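Local coordinates for protein subclass B3 metallo-beta-lactamase (Sphingobium indicum, PDB 7LUU) that probably hydrolyses the ring of beta-lactam antibiotics with two zinc ions in its active site, so degrading the drugs, at residues 59-64 / 106-111. Residues are numbered along the deposited sequence; the frame is centred on the assembly and turned at random.
Sequences LPPERV and RKLGFD
P61 is the residue of 59-64 that carries this contact: its ring lies against K107 and L108, at and just beyond the C-terminal part of helix 98-107, and the whole interface buries just 170 Å², summed over both sides. The path of K107 can be followed atom by atom. Its CB sits 3.9 Å from CG of P61. With chi1 at -71° CG lies beside the backbone N, and the extended chain past it crosses the proline at about a right angle, bringing CD of K107 4.0 Å from CD of P61. At the tip, NZ donates a weak hydrogen bond, 3.3 Å long, to a water. The same water lies 2.8 Å from the carbonyl O of L59, so a weak water link runs beside the apolar contact.

L108 meets the ring at its CB corner. CG of L108 lies 3.7 Å from CB of P61, while both methyls approach the same carbon, CD2 at 3.8 Å and CD1 at 4.0 Å. The two side chains pass in opposite directions, and at these carbon-carbon distances they make ordinary van der Waals contact.

The chain turns immediately after L108. The bond from N of G109 to O of R106 (2.9 Å) is one of the two back into the last turn that, with the positive phi of G109 (95°), define a Schellman motif where the chain leaves the helix. Beyond the two segments, F110 packs edge-to-face with Y69, and the carboxylate of E62 forms a salt bridge with R275. Away from the zinc ions, at the edge of one sheet of the alpha-beta/beta-alpha metallo-beta-lactamase sandwich, the contact joins the entry to outermost strand 62-65 to helix 98-107, where P61 also touches N104, while L108 reaches Y69 of the adjacent strand 68-70.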
# COMPACT_ATOMS: atom_id res chain seq x y z
N LEU A 59 11.76 -12.07 -5.51
CA LEU A 59 10.98 -13.28 -5.21
C LEU A 59 10.25 -13.69 -6.48
O LEU A 59 9.77 -12.83 -7.22
CB LEU A 59 9.95 -13.02 -4.11
CG LEU A 59 10.52 -12.73 -2.70
CD1 LEU A 59 9.35 -12.39 -1.76
CD2 LEU A 59 11.35 -13.96 -2.14
N PRO A 60 10.08 -14.99 -6.73
CA PRO A 60 9.25 -15.36 -7.84
C PRO A 60 7.83 -14.88 -7.62
O PRO A 60 7.29 -14.98 -6.51
CB PRO A 60 9.31 -16.90 -7.83
CG PRO A 60 9.52 -17.26 -6.32
CD PRO A 60 10.48 -16.14 -5.87
N PRO A 61 7.17 -14.39 -8.65
CA PRO A 61 5.75 -14.06 -8.49
C PRO A 61 4.93 -15.31 -8.24
O PRO A 61 5.27 -16.43 -8.69
CB PRO A 61 5.38 -13.37 -9.82
CG PRO A 61 6.44 -13.89 -10.80
CD PRO A 61 7.69 -14.15 -10.01
N GLU A 62 3.90 -15.15 -7.41
CA GLU A 62 3.14 -16.32 -6.90
C GLU A 62 1.67 -15.97 -6.87
O GLU A 62 1.30 -14.81 -6.60
CB GLU A 62 3.59 -16.73 -5.48
CG GLU A 62 5.00 -17.31 -5.45
CD GLU A 62 5.49 -17.75 -4.08
OE1 GLU A 62 5.61 -16.92 -3.18
OE2 GLU A 62 5.80 -18.96 -3.94
N ARG A 63 0.83 -16.98 -7.14
CA ARG A 63 -0.63 -16.86 -6.94
C ARG A 63 -0.91 -16.91 -5.45
O ARG A 63 -0.32 -17.74 -4.72
CB ARG A 63 -1.39 -18.00 -7.65
CG ARG A 63 -2.92 -17.93 -7.44
CD ARG A 63 -3.58 -19.32 -7.80
NE ARG A 63 -3.09 -19.77 -9.09
CZ ARG A 63 -3.46 -19.26 -10.24
NH1 ARG A 63 -4.36 -18.30 -10.28
NH2 ARG A 63 -2.95 -19.72 -11.38
N VAL A 64 -1.75 -16.00 -4.96
CA VAL A 64 -2.21 -16.00 -3.58
C VAL A 64 -3.39 -16.94 -3.47
O VAL A 64 -3.36 -17.93 -2.74
CB VAL A 64 -2.60 -14.58 -3.15
CG1 VAL A 64 -3.15 -14.52 -1.71
CG2 VAL A 64 -1.35 -13.65 -3.13
N ARG A 106 4.72 -10.23 -16.43
CA ARG A 106 4.94 -11.06 -17.61
C ARG A 106 5.30 -12.50 -17.26
O ARG A 106 4.91 -13.44 -17.99
CB ARG A 106 6.04 -10.42 -18.46
CG ARG A 106 5.53 -9.18 -19.20
CD ARG A 106 6.66 -8.69 -20.15
NE ARG A 106 6.21 -7.49 -20.80
CZ ARG A 106 6.63 -6.28 -20.46
NH1 ARG A 106 6.13 -5.21 -21.09
NH2 ARG A 106 7.56 -6.14 -19.51
N LYS A 107 6.06 -12.71 -16.17
CA LYS A 107 6.43 -14.08 -15.80
C LYS A 107 5.22 -14.91 -15.47
O LYS A 107 5.21 -16.13 -15.69
CB LYS A 107 7.35 -14.06 -14.60
CG LYS A 107 8.73 -13.55 -14.85
CD LYS A 107 9.51 -13.45 -13.52
CE LYS A 107 10.98 -13.12 -13.85
NZ LYS A 107 11.79 -13.10 -12.62
N LEU A 108 4.16 -14.28 -14.95
CA LEU A 108 2.89 -14.94 -14.66
C LEU A 108 2.05 -15.18 -15.91
O LEU A 108 0.97 -15.76 -15.79
CB LEU A 108 2.08 -14.12 -13.67
CG LEU A 108 2.68 -14.01 -12.25
CD1 LEU A 108 1.75 -13.08 -11.40
CD2 LEU A 108 2.69 -15.41 -11.61
N GLY A 109 2.48 -14.68 -17.07
CA GLY A 109 1.77 -14.86 -18.31
C GLY A 109 0.83 -13.74 -18.68
O GLY A 109 0.02 -13.91 -19.59
N PHE A 110 0.93 -12.59 -18.02
CA PHE A 110 0.02 -11.49 -18.27
C PHE A 110 0.71 -10.39 -19.09
O PHE A 110 1.95 -10.26 -19.09
CB PHE A 110 -0.45 -10.89 -16.93
CG PHE A 110 -1.35 -11.82 -16.12
CD1 PHE A 110 -2.64 -12.05 -16.52
CD2 PHE A 110 -0.91 -12.34 -14.93
CE1 PHE A 110 -3.49 -12.87 -15.80
CE2 PHE A 110 -1.75 -13.20 -14.18
CZ PHE A 110 -3.01 -13.46 -14.61
N ASP A 111 -0.12 -9.59 -19.78
CA ASP A 111 0.34 -8.43 -20.55
C ASP A 111 0.10 -7.20 -19.70
O ASP A 111 -1.07 -6.89 -19.40
CB ASP A 111 -0.44 -8.34 -21.86
CG ASP A 111 0.10 -7.27 -22.79
OD1 ASP A 111 0.83 -6.36 -22.34
OD2 ASP A 111 -0.26 -7.35 -24.01
O HOH W 1 11.29 -12.18 -9.50